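Local coordinates for cellulose hydrolase (Bacillus licheniformis, PDB 4YZT), which hydrolyses internal beta-1,4-glucosidic bonds of cellulose as a family 5 endoglucanase and here holds cellotetraose in its cleft, at residues G270-L275 with P301-N306; W35-T40 with V71-T76. All coordinates share one frame; numbering follows the deposited sequence.

The chain illustrates how a TIM barrel is built by repetition. Near the N terminus strand 34-36 leads through helix 57-66 to strand 70-73, and contact 2 closes this loop, the first beta-alpha-beta crossover. Five strands later the same unit recurs: strand 267-272, helix 280-296 and then strand 299-303, with contact 1 closing the loop between the seventh and eighth strands. The two loops follow one another in series, neither enclosing nor crossing the other. Yet the barrel brings them together, because strand 299-303 lies beside 34-36; Trp-303 O is 2.9 Å from Asn-36 N, a probable hydrogen bond across the barrel seam. Both contacts also reach the chain C glucose.

Contact 1: residues G270-L275 with P301-N306; sequences GEYGTL and PMWWDN. With BGC (beta-D-glucopyranose), chain B; BGC (beta-D-glucopyranose), chain C.
The indole of Trp-304, at the C-terminal end of the eighth strand of the TIM barrel, lies among unlike neighbours. Over one face runs the carboxylate of Glu-271, its plane only 19° from the ring's and its CD 3.5 Å from Trp-304 CE3; C3 of the chain B glucose shares that face. On the opposite face Asn-306 N stands near the rim, and O2 of the chain C glucose lies at the edge. The Tyr-272 and Trp-303 planes are close to parallel but displaced, so that Tyr-272 OH lies over a face of the Trp-303 indole; the tyrosine centroid is 4.9 Å from that of the five-membered ring. Tyr-272 O meets the edge of the same indole.

Glu-271, Leu-275, Trp-304 and Asn-306 lie at the sugar-binding end of strands seven and eight, whereas Tyr-272 and Trp-303 pack outward against helices 280-296 and 321-330. The backbones are joined chiefly by Trp-304 N, which donates to Tyr-272 O at 2.8 Å; the bond from Tyr-272 N to Met-302 O is weak. Gly-273 has backbone angles that leave no room for a CB, which would also strike Trp-303 CD1.

With CG opposite the backbone N (chi1 -179°), Trp-304 extends into the cleft, and its NE1 donates to O2 of the chain C glucose at 3.0 Å. An alanine here is likely to leave that hydroxyl less firmly held, by the weak Asn-306 bond, and the Glu-271 carboxylate without the face it lies on. Glu-271 OE2 accepts from O2 of the chain B glucose at 2.7 Å and pairs with Arg-72, while OE1 bonds Tyr-225. Leu-275 touches both indole and sugar, CD2 against Trp-304 CD1 and CD1 toward C6 of the chain B glucose. Asn-306 ND2 donates to O3 of the chain C glucose at 3.1 Å, and weakly to its O2.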
ATOM      1  N   GLY A 270      -6.279   6.041   7.864  1.00  7.04           N
ATOM      2  CA  GLY A 270      -7.219   5.256   7.069  1.00 10.06           C
ATOM      3  C   GLY A 270      -6.582   4.474   5.936  1.00 10.88           C
ATOM      4  O   GLY A 270      -7.126   3.448   5.499  1.00  7.96           O
ATOM      5  N   GLU A 271      -5.444   4.968   5.444  1.00  7.50           N
ATOM      6  CA  GLU A 271      -4.678   4.267   4.411  1.00  6.66           C
ATOM      7  C   GLU A 271      -3.184   4.514   4.564  1.00 10.54           C
ATOM      8  O   GLU A 271      -2.756   5.655   4.786  1.00 10.72           O
ATOM      9  CB  GLU A 271      -5.096   4.709   2.990  1.00  7.37           C
ATOM     10  CG  GLU A 271      -6.573   4.499   2.626  1.00  8.93           C
ATOM     11  CD  GLU A 271      -6.896   4.953   1.219  1.00 11.10           C
ATOM     12  OE1 GLU A 271      -5.946   5.043   0.396  1.00 11.45           O
ATOM     13  OE2 GLU A 271      -8.089   5.218   0.919  1.00 10.76           O
ATOM     14  N   TYR A 272      -2.401   3.450   4.407  1.00 10.30           N
ATOM     15  CA  TYR A 272      -0.950   3.512   4.269  1.00  8.82           C
ATOM     16  C   TYR A 272      -0.512   2.263   3.509  1.00  9.74           C
ATOM     17  O   TYR A 272      -1.272   1.286   3.404  1.00  7.44           O
ATOM     18  CB  TYR A 272      -0.231   3.574   5.631  1.00 10.02           C
ATOM     19  CG  TYR A 272      -0.180   2.223   6.292  1.00  6.68           C
ATOM     20  CD1 TYR A 272       0.925   1.380   6.131  1.00  8.01           C
ATOM     21  CD2 TYR A 272      -1.259   1.759   7.034  1.00 10.26           C
ATOM     22  CE1 TYR A 272       0.951   0.110   6.705  1.00  9.90           C
ATOM     23  CE2 TYR A 272      -1.238   0.498   7.625  1.00 11.66           C
ATOM     24  CZ  TYR A 272      -0.138  -0.324   7.442  1.00 11.19           C
ATOM     25  OH  TYR A 272      -0.134  -1.574   8.014  1.00 10.73           O
ATOM     26  N   GLY A 273       0.721   2.280   3.010  1.00  8.24           N
ATOM     27  CA  GLY A 273       1.298   1.084   2.429  1.00  8.78           C
ATOM     28  C   GLY A 273       2.025   1.363   1.133  1.00 11.24           C
ATOM     29  O   GLY A 273       1.957   2.465   0.589  1.00 13.63           O
ATOM     30  N   THR A 274       2.732   0.360   0.620  1.00 11.67           N
ATOM     31  CA  THR A 274       3.418   0.554  -0.649  1.00 12.70           C
ATOM     32  C   THR A 274       2.436   0.309  -1.781  1.00 13.64           C
ATOM     33  O   THR A 274       1.400  -0.342  -1.599  1.00 12.78           O
ATOM     34  CB  THR A 274       4.673  -0.355  -0.794  1.00 13.72           C
ATOM     35  OG1 THR A 274       4.343  -1.718  -0.489  1.00 13.73           O
ATOM     36  CG2 THR A 274       5.758   0.117   0.161  1.00 10.28           C
ATOM     37  N   LEU A 275       2.764   0.869  -2.938  1.00 12.70           N
ATOM     38  CA  LEU A 275       1.883   0.903  -4.094  1.00 13.23           C
ATOM     39  C   LEU A 275       2.670   0.473  -5.321  1.00 17.13           C
ATOM     40  O   LEU A 275       2.645   1.147  -6.353  1.00 18.16           O
ATOM     41  CB  LEU A 275       1.301   2.312  -4.303  1.00 12.14           C
ATOM     42  CG  LEU A 275       0.510   2.954  -3.149  1.00 12.63           C
ATOM     43  CD1 LEU A 275       0.075   4.378  -3.527  1.00 13.14           C
ATOM     44  CD2 LEU A 275      -0.695   2.095  -2.748  1.00 13.01           C
ATOM     45  N   PRO A 301      -3.398   2.024  12.403  1.00  9.81           N
ATOM     46  CA  PRO A 301      -2.970   1.947  11.005  1.00 10.11           C
ATOM     47  C   PRO A 301      -3.829   0.985  10.189  1.00 10.01           C
ATOM     48  O   PRO A 301      -3.929  -0.206  10.527  1.00  9.60           O
ATOM     49  CB  PRO A 301      -1.523   1.446  11.114  1.00 11.26           C
ATOM     50  CG  PRO A 301      -1.506   0.614  12.375  1.00 12.54           C
ATOM     51  CD  PRO A 301      -2.612   1.139  13.284  1.00 11.31           C
ATOM     52  N   MET A 302      -4.439   1.495   9.121  1.00  7.61           N
ATOM     53  CA  MET A 302      -5.240   0.638   8.245  1.00  9.53           C
ATOM     54  C   MET A 302      -4.568   0.507   6.872  1.00  9.75           C
ATOM     55  O   MET A 302      -4.372   1.494   6.164  1.00 10.67           O
ATOM     56  CB  MET A 302      -6.670   1.188   8.122  1.00 10.57           C
ATOM     57  CG  MET A 302      -7.335   1.429   9.496  1.00 14.60           C
ATOM     58  SD  MET A 302      -9.137   1.573   9.488  1.00 15.76           S
ATOM     59  CE  MET A 302      -9.608  -0.146   9.273  1.00  8.15           C
ATOM     60  N   TRP A 303      -4.224  -0.730   6.507  1.00  8.24           N
ATOM     61  CA  TRP A 303      -3.372  -1.027   5.336  1.00  9.90           C
ATOM     62  C   TRP A 303      -4.152  -0.934   4.025  1.00 10.21           C
ATOM     63  O   TRP A 303      -5.223  -1.542   3.902  1.00  9.13           O
ATOM     64  CB  TRP A 303      -2.798  -2.443   5.508  1.00  7.73           C
ATOM     65  CG  TRP A 303      -1.541  -2.823   4.780  1.00  9.74           C
ATOM     66  CD1 TRP A 303      -0.671  -2.008   4.109  1.00  9.86           C
ATOM     67  CD2 TRP A 303      -1.002  -4.150   4.690  1.00 10.67           C
ATOM     68  NE1 TRP A 303       0.377  -2.764   3.593  1.00 10.01           N
ATOM     69  CE2 TRP A 303       0.194  -4.074   3.949  1.00  9.73           C
ATOM     70  CE3 TRP A 303      -1.421  -5.393   5.167  1.00 10.32           C
ATOM     71  CZ2 TRP A 303       0.971  -5.201   3.667  1.00  8.42           C
ATOM     72  CZ3 TRP A 303      -0.644  -6.511   4.889  1.00 10.81           C
ATOM     73  CH2 TRP A 303       0.528  -6.405   4.135  1.00 10.62           C
ATOM     74  N   TRP A 304      -3.632  -0.190   3.054  1.00  9.23           N
ATOM     75  CA  TRP A 304      -4.304  -0.130   1.748  1.00  8.03           C
ATOM     76  C   TRP A 304      -3.932  -1.322   0.894  1.00 11.89           C
ATOM     77  O   TRP A 304      -2.759  -1.546   0.567  1.00 11.66           O
ATOM     78  CB  TRP A 304      -3.987   1.165   0.988  1.00  8.59           C
ATOM     79  CG  TRP A 304      -4.712   1.211  -0.346  1.00  9.04           C
ATOM     80  CD1 TRP A 304      -4.166   1.091  -1.593  1.00 11.46           C
ATOM     81  CD2 TRP A 304      -6.131   1.365  -0.543  1.00 10.88           C
ATOM     82  NE1 TRP A 304      -5.160   1.151  -2.556  1.00 12.02           N
ATOM     83  CE2 TRP A 304      -6.371   1.326  -1.935  1.00 10.85           C
ATOM     84  CE3 TRP A 304      -7.218   1.533   0.325  1.00 11.32           C
ATOM     85  CZ2 TRP A 304      -7.653   1.457  -2.479  1.00  9.24           C
ATOM     86  CZ3 TRP A 304      -8.487   1.662  -0.215  1.00 11.12           C
ATOM     87  CH2 TRP A 304      -8.695   1.620  -1.605  1.00  9.16           C
ATOM     88  N   ASP A 305      -4.958  -2.078   0.524  1.00  9.19           N
ATOM     89  CA  ASP A 305      -4.792  -3.246  -0.322  1.00 13.22           C
ATOM     90  C   ASP A 305      -5.820  -3.160  -1.454  1.00 12.52           C
ATOM     91  O   ASP A 305      -7.024  -3.336  -1.228  1.00 15.88           O
ATOM     92  CB  ASP A 305      -4.962  -4.515   0.518  1.00 12.46           C
ATOM     93  CG  ASP A 305      -4.658  -5.785  -0.256  1.00 14.58           C
ATOM     94  OD1 ASP A 305      -4.472  -5.711  -1.490  1.00 13.18           O
ATOM     95  OD2 ASP A 305      -4.604  -6.866   0.374  1.00 12.89           O
ATOM     96  N   ASN A 306      -5.365  -2.865  -2.666  1.00 12.15           N
ATOM     97  CA  ASN A 306      -6.306  -2.758  -3.775  1.00 11.40           C
ATOM     98  C   ASN A 306      -6.639  -4.100  -4.440  1.00 14.97           C
ATOM     99  O   ASN A 306      -7.349  -4.137  -5.441  1.00 16.62           O
ATOM    100  CB  ASN A 306      -5.795  -1.768  -4.834  1.00 12.54           C
ATOM    101  CG  ASN A 306      -4.554  -2.263  -5.582  1.00 17.01           C
ATOM    102  OD1 ASN A 306      -4.061  -3.372  -5.361  1.00 17.37           O
ATOM    103  ND2 ASN A 306      -4.057  -1.428  -6.495  1.00 17.66           N
TER
HETATM  104  C2  BGC B   1      -7.444   6.713  -2.264  1.00 17.20           C
HETATM  105  C3  BGC B   1      -7.402   5.324  -2.797  1.00 17.61           C
HETATM  106  C4  BGC B   1      -6.321   5.148  -3.768  1.00 18.42           C
HETATM  107  C5  BGC B   1      -4.995   5.515  -3.101  1.00 19.75           C
HETATM  108  C6  BGC B   1      -3.757   5.300  -3.930  1.00 19.51           C
HETATM  109  C1  BGC B   1      -6.065   6.942  -1.707  1.00 23.66           C
HETATM  110  O1  BGC B   1      -5.923   8.008  -0.817  1.00 30.28           O
HETATM  111  O2  BGC B   1      -8.390   6.847  -1.157  1.00 12.50           O
HETATM  112  O3  BGC B   1      -8.720   4.892  -3.361  1.00 12.77           O
HETATM  113  O4  BGC B   1      -6.332   3.750  -4.230  1.00 16.18           O
HETATM  114  O5  BGC B   1      -5.068   6.934  -2.751  1.00 23.14           O
HETATM  115  O6  BGC B   1      -3.808   6.217  -5.011  1.00 20.41           O
HETATM  116  C2  BGC C   2      -6.013   2.252  -6.062  1.00 17.85           C
HETATM  117  C3  BGC C   2      -5.948   2.147  -7.553  1.00 16.74           C
HETATM  118  C4  BGC C   2      -7.176   2.738  -8.172  1.00 17.17           C
HETATM  119  C5  BGC C   2      -7.370   4.173  -7.718  1.00 19.28           C
HETATM  120  C6  BGC C   2      -8.640   4.729  -8.307  1.00 22.80           C
HETATM  121  C1  BGC C   2      -6.215   3.684  -5.638  1.00 18.68           C
HETATM  122  O2  BGC C   2      -4.816   1.732  -5.442  1.00 15.95           O
HETATM  123  O3  BGC C   2      -5.771   0.744  -7.922  1.00 14.99           O
HETATM  124  O4  BGC C   2      -7.126   2.755  -9.652  1.00 17.07           O
HETATM  125  O5  BGC C   2      -7.431   4.278  -6.245  1.00 16.77           O
HETATM  126  O6  BGC C   2      -8.725   6.130  -8.058  1.00 26.52           O
HETATM  127  O   HOH W   1      -2.512  -2.127   9.246  1.00  9.16           O
HETATM  128  O   HOH W   2       0.116  -1.940   0.335  1.00 14.51           O

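Contact 2: residues W35-T40 with V71-T76; sequences WNLGNT and VRIPVT. With BGC (beta-D-glucopyranose), chain C; BGC (beta-D-glucopyranose), chain D.
The side chains of Asn-36 and Arg-72 run alongside one another in the same direction, with amide and guanidinium planes almost at right angles (79°). Asn-36 OD1 meets the guanidinium at its edge and in its plane, taking a nearly straight bond from Arg-72 NH1 at 2.9 Å. A chi1 of 176° swings the arginine's extended chain away from its own N and along the Asn-36 amide, so that OD1 also sits 3.1 Å from Arg-72 CD. Beyond it, NE forms a salt bridge with Glu-158 and NH2 bonds Asn-161, which would fix the guanidinium's rotation.

This pair faces the barrel interior, whereas Trp-35 and Val-71, its neighbours on the first two parallel strands of the TIM barrel, point outward to helices 57-66 and 91-105. Val-71 CG1 approaches the indole edge at 4.3 Å from Trp-35 CE3. The N and O of Arg-72 both turn to the neighbouring strand, bracketing Asn-36: N donates to Trp-35 O at 2.9 Å, and O accepts from Leu-37 N at 3.0 Å. Leu-37 centres an inverse gamma turn, and its carbonyl O meets the Pro-74 ring. Further along, Asn-39 ND2 donates to O3 of the chain C glucose at 3.0 Å.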
ATOM      1  N   TRP A  35      -7.204  -3.359   7.758  1.00  9.00           N
ATOM      2  CA  TRP A  35      -7.009  -3.693   6.344  1.00  8.43           C
ATOM      3  C   TRP A  35      -8.155  -3.158   5.493  1.00 11.49           C
ATOM      4  O   TRP A  35      -9.314  -3.226   5.908  1.00 14.26           O
ATOM      5  CB  TRP A  35      -6.897  -5.208   6.207  1.00  8.14           C
ATOM      6  CG  TRP A  35      -6.851  -5.780   4.824  1.00 10.78           C
ATOM      7  CD1 TRP A  35      -5.728  -6.032   4.071  1.00 10.45           C
ATOM      8  CD2 TRP A  35      -7.962  -6.280   4.060  1.00 10.29           C
ATOM      9  NE1 TRP A  35      -6.084  -6.629   2.876  1.00  9.49           N
ATOM     10  CE2 TRP A  35      -7.445  -6.790   2.849  1.00  9.52           C
ATOM     11  CE3 TRP A  35      -9.342  -6.319   4.273  1.00  9.19           C
ATOM     12  CZ2 TRP A  35      -8.260  -7.348   1.865  1.00 11.91           C
ATOM     13  CZ3 TRP A  35     -10.153  -6.858   3.282  1.00 10.40           C
ATOM     14  CH2 TRP A  35      -9.611  -7.355   2.092  1.00 10.97           C
ATOM     15  N   ASN A  36      -7.839  -2.625   4.316  1.00 10.13           N
ATOM     16  CA  ASN A  36      -8.854  -2.078   3.403  1.00  9.69           C
ATOM     17  C   ASN A  36      -9.326  -3.079   2.363  1.00 11.20           C
ATOM     18  O   ASN A  36      -8.501  -3.763   1.750  1.00  9.77           O
ATOM     19  CB  ASN A  36      -8.315  -0.849   2.652  1.00  7.14           C
ATOM     20  CG  ASN A  36      -8.349   0.419   3.478  1.00  7.01           C
ATOM     21  OD1 ASN A  36      -9.287   1.227   3.365  1.00  8.11           O
ATOM     22  ND2 ASN A  36      -7.296   0.642   4.266  1.00  8.97           N
ATOM     23  N   LEU A  37     -10.642  -3.144   2.149  1.00 11.00           N
ATOM     24  CA  LEU A  37     -11.203  -3.902   1.031  1.00 11.47           C
ATOM     25  C   LEU A  37     -11.211  -3.001  -0.200  1.00 11.96           C
ATOM     26  O   LEU A  37     -12.264  -2.531  -0.637  1.00  9.05           O
ATOM     27  CB  LEU A  37     -12.627  -4.400   1.339  1.00 11.00           C
ATOM     28  CG  LEU A  37     -13.296  -5.329   0.311  1.00 12.75           C
ATOM     29  CD1 LEU A  37     -12.709  -6.748   0.312  1.00 10.52           C
ATOM     30  CD2 LEU A  37     -14.802  -5.384   0.544  1.00 12.10           C
ATOM     31  N   GLY A  38     -10.030  -2.743  -0.749  1.00 12.09           N
ATOM     32  CA  GLY A  38      -9.893  -1.754  -1.811  1.00 11.43           C
ATOM     33  C   GLY A  38     -10.432  -2.203  -3.163  1.00 12.22           C
ATOM     34  O   GLY A  38     -10.560  -3.403  -3.421  1.00 10.83           O
ATOM     35  N   ASN A  39     -10.770  -1.230  -4.014  1.00 12.22           N
ATOM     36  CA  ASN A  39     -11.180  -1.483  -5.399  1.00 10.90           C
ATOM     37  C   ASN A  39     -12.317  -2.512  -5.523  1.00 12.20           C
ATOM     38  O   ASN A  39     -12.307  -3.386  -6.410  1.00 12.56           O
ATOM     39  CB  ASN A  39      -9.961  -1.925  -6.238  1.00 10.84           C
ATOM     40  CG  ASN A  39      -9.022  -0.755  -6.591  1.00 11.87           C
ATOM     41  OD1 ASN A  39      -9.094   0.326  -6.004  1.00 10.97           O
ATOM     42  ND2 ASN A  39      -8.142  -0.979  -7.573  1.00 13.91           N
ATOM     43  N   THR A  40     -13.296  -2.407  -4.626  1.00 11.57           N
ATOM     44  CA  THR A  40     -14.375  -3.390  -4.537  1.00 10.96           C
ATOM     45  C   THR A  40     -15.722  -2.653  -4.537  1.00 10.21           C
ATOM     46  O   THR A  40     -16.224  -2.316  -5.616  1.00 12.15           O
ATOM     47  CB  THR A  40     -14.192  -4.307  -3.291  1.00 11.98           C
ATOM     48  OG1 THR A  40     -12.847  -4.811  -3.289  1.00 11.62           O
ATOM     49  CG2 THR A  40     -15.152  -5.476  -3.336  1.00 13.88           C
ATOM     50  N   VAL A  71     -11.460  -3.714   9.663  1.00  9.39           N
ATOM     51  CA  VAL A  71     -11.486  -3.580   8.220  1.00  9.35           C
ATOM     52  C   VAL A  71     -12.158  -2.268   7.835  1.00 11.91           C
ATOM     53  O   VAL A  71     -13.095  -1.812   8.490  1.00 11.99           O
ATOM     54  CB  VAL A  71     -12.209  -4.770   7.518  1.00 12.83           C
ATOM     55  CG1 VAL A  71     -11.561  -6.099   7.915  1.00 11.77           C
ATOM     56  CG2 VAL A  71     -13.699  -4.784   7.833  1.00 17.31           C
ATOM     57  N   ARG A  72     -11.643  -1.658   6.778  1.00  8.10           N
ATOM     58  CA  ARG A  72     -12.270  -0.494   6.171  1.00  9.35           C
ATOM     59  C   ARG A  72     -12.923  -0.910   4.868  1.00  9.81           C
ATOM     60  O   ARG A  72     -12.295  -1.558   4.039  1.00 10.42           O
ATOM     61  CB  ARG A  72     -11.241   0.613   5.927  1.00 10.53           C
ATOM     62  CG  ARG A  72     -11.760   1.859   5.209  1.00  9.21           C
ATOM     63  CD  ARG A  72     -10.762   2.970   5.475  1.00  9.40           C
ATOM     64  NE  ARG A  72     -11.062   4.305   4.944  1.00  8.55           N
ATOM     65  CZ  ARG A  72     -10.593   4.806   3.800  1.00 10.14           C
ATOM     66  NH1 ARG A  72      -9.859   4.057   2.974  1.00 10.01           N
ATOM     67  NH2 ARG A  72     -10.885   6.064   3.458  1.00  7.94           N
ATOM     68  N   ILE A  73     -14.191  -0.552   4.706  1.00 10.82           N
ATOM     69  CA  ILE A  73     -14.949  -0.921   3.513  1.00  8.49           C
ATOM     70  C   ILE A  73     -15.303   0.341   2.743  1.00 11.85           C
ATOM     71  O   ILE A  73     -16.330   0.977   3.006  1.00 12.12           O
ATOM     72  CB  ILE A  73     -16.241  -1.717   3.865  1.00 13.19           C
ATOM     73  CG1 ILE A  73     -15.904  -2.955   4.704  1.00 11.44           C
ATOM     74  CG2 ILE A  73     -16.998  -2.134   2.605  1.00 12.67           C
ATOM     75  CD1 ILE A  73     -17.120  -3.633   5.323  1.00 15.84           C
ATOM     76  N   PRO A  74     -14.428   0.735   1.809  1.00 10.04           N
ATOM     77  CA  PRO A  74     -14.747   1.914   1.001  1.00  9.03           C
ATOM     78  C   PRO A  74     -15.921   1.634   0.086  1.00  9.85           C
ATOM     79  O   PRO A  74     -15.997   0.557  -0.509  1.00  9.98           O
ATOM     80  CB  PRO A  74     -13.449   2.174   0.210  1.00 12.46           C
ATOM     81  CG  PRO A  74     -12.680   0.937   0.263  1.00 14.46           C
ATOM     82  CD  PRO A  74     -13.065   0.226   1.546  1.00 12.72           C
ATOM     83  N   VAL A  75     -16.836   2.596  -0.017  1.00 10.25           N
ATOM     84  CA  VAL A  75     -18.011   2.450  -0.878  1.00  9.19           C
ATOM     85  C   VAL A  75     -18.218   3.710  -1.713  1.00  9.90           C
ATOM     86  O   VAL A  75     -18.278   4.828  -1.182  1.00 11.81           O
ATOM     87  CB  VAL A  75     -19.285   2.172  -0.071  1.00 10.75           C
ATOM     88  CG1 VAL A  75     -20.494   2.108  -1.001  1.00 10.62           C
ATOM     89  CG2 VAL A  75     -19.144   0.882   0.736  1.00 11.75           C
ATOM     90  N   THR A  76     -18.302   3.524  -3.023  1.00  9.49           N
ATOM     91  CA  THR A  76     -18.625   4.615  -3.919  1.00 11.02           C
ATOM     92  C   THR A  76     -20.108   4.511  -4.248  1.00 11.18           C
ATOM     93  O   THR A  76     -20.558   3.522  -4.835  1.00 13.00           O
ATOM     94  CB  THR A  76     -17.749   4.573  -5.180  1.00 12.33           C
ATOM     95  OG1 THR A  76     -16.372   4.703  -4.787  1.00 12.08           O
ATOM     96  CG2 THR A  76     -18.117   5.704  -6.149  1.00 12.87           C
TER
HETATM   97  C2  BGC C   2      -6.013   2.252  -6.062  1.00 17.85           C
HETATM   98  C3  BGC C   2      -5.948   2.147  -7.553  1.00 16.74           C
HETATM   99  C4  BGC C   2      -7.176   2.738  -8.172  1.00 17.17           C
HETATM  100  C5  BGC C   2      -7.370   4.173  -7.718  1.00 19.28           C
HETATM  101  C6  BGC C   2      -8.640   4.729  -8.307  1.00 22.80           C
HETATM  102  C1  BGC C   2      -6.215   3.684  -5.638  1.00 18.68           C
HETATM  103  O2  BGC C   2      -4.816   1.732  -5.442  1.00 15.95           O
HETATM  104  O3  BGC C   2      -5.771   0.744  -7.922  1.00 14.99           O
HETATM  105  O4  BGC C   2      -7.126   2.755  -9.652  1.00 17.07           O
HETATM  106  O5  BGC C   2      -7.431   4.278  -6.245  1.00 16.77           O
HETATM  107  O6  BGC C   2      -8.725   6.130  -8.058  1.00 26.52           O
HETATM  108  C2  BGC D   3      -8.343   2.073 -11.579  1.00 21.48           C
HETATM  109  C3  BGC D   3      -9.065   0.920 -12.216  1.00 21.18           C
HETATM  110  C4  BGC D   3      -8.248  -0.318 -12.264  1.00 21.10           C
HETATM  111  C5  BGC D   3      -7.677  -0.623 -10.912  1.00 20.56           C
HETATM  112  C6  BGC D   3      -6.735  -1.772 -11.028  1.00 23.85           C
HETATM  113  C1  BGC D   3      -7.871   1.702 -10.207  1.00 17.70           C
HETATM  114  O2  BGC D   3      -9.178   3.240 -11.491  1.00 22.41           O
HETATM  115  O3  BGC D   3      -9.459   1.299 -13.553  1.00 22.24           O
HETATM  116  O4  BGC D   3      -9.036  -1.511 -12.585  1.00 23.79           O
HETATM  117  O5  BGC D   3      -6.980   0.546 -10.335  1.00 18.24           O
HETATM  118  O6  BGC D   3      -5.632  -1.354 -11.791  1.00 29.48           O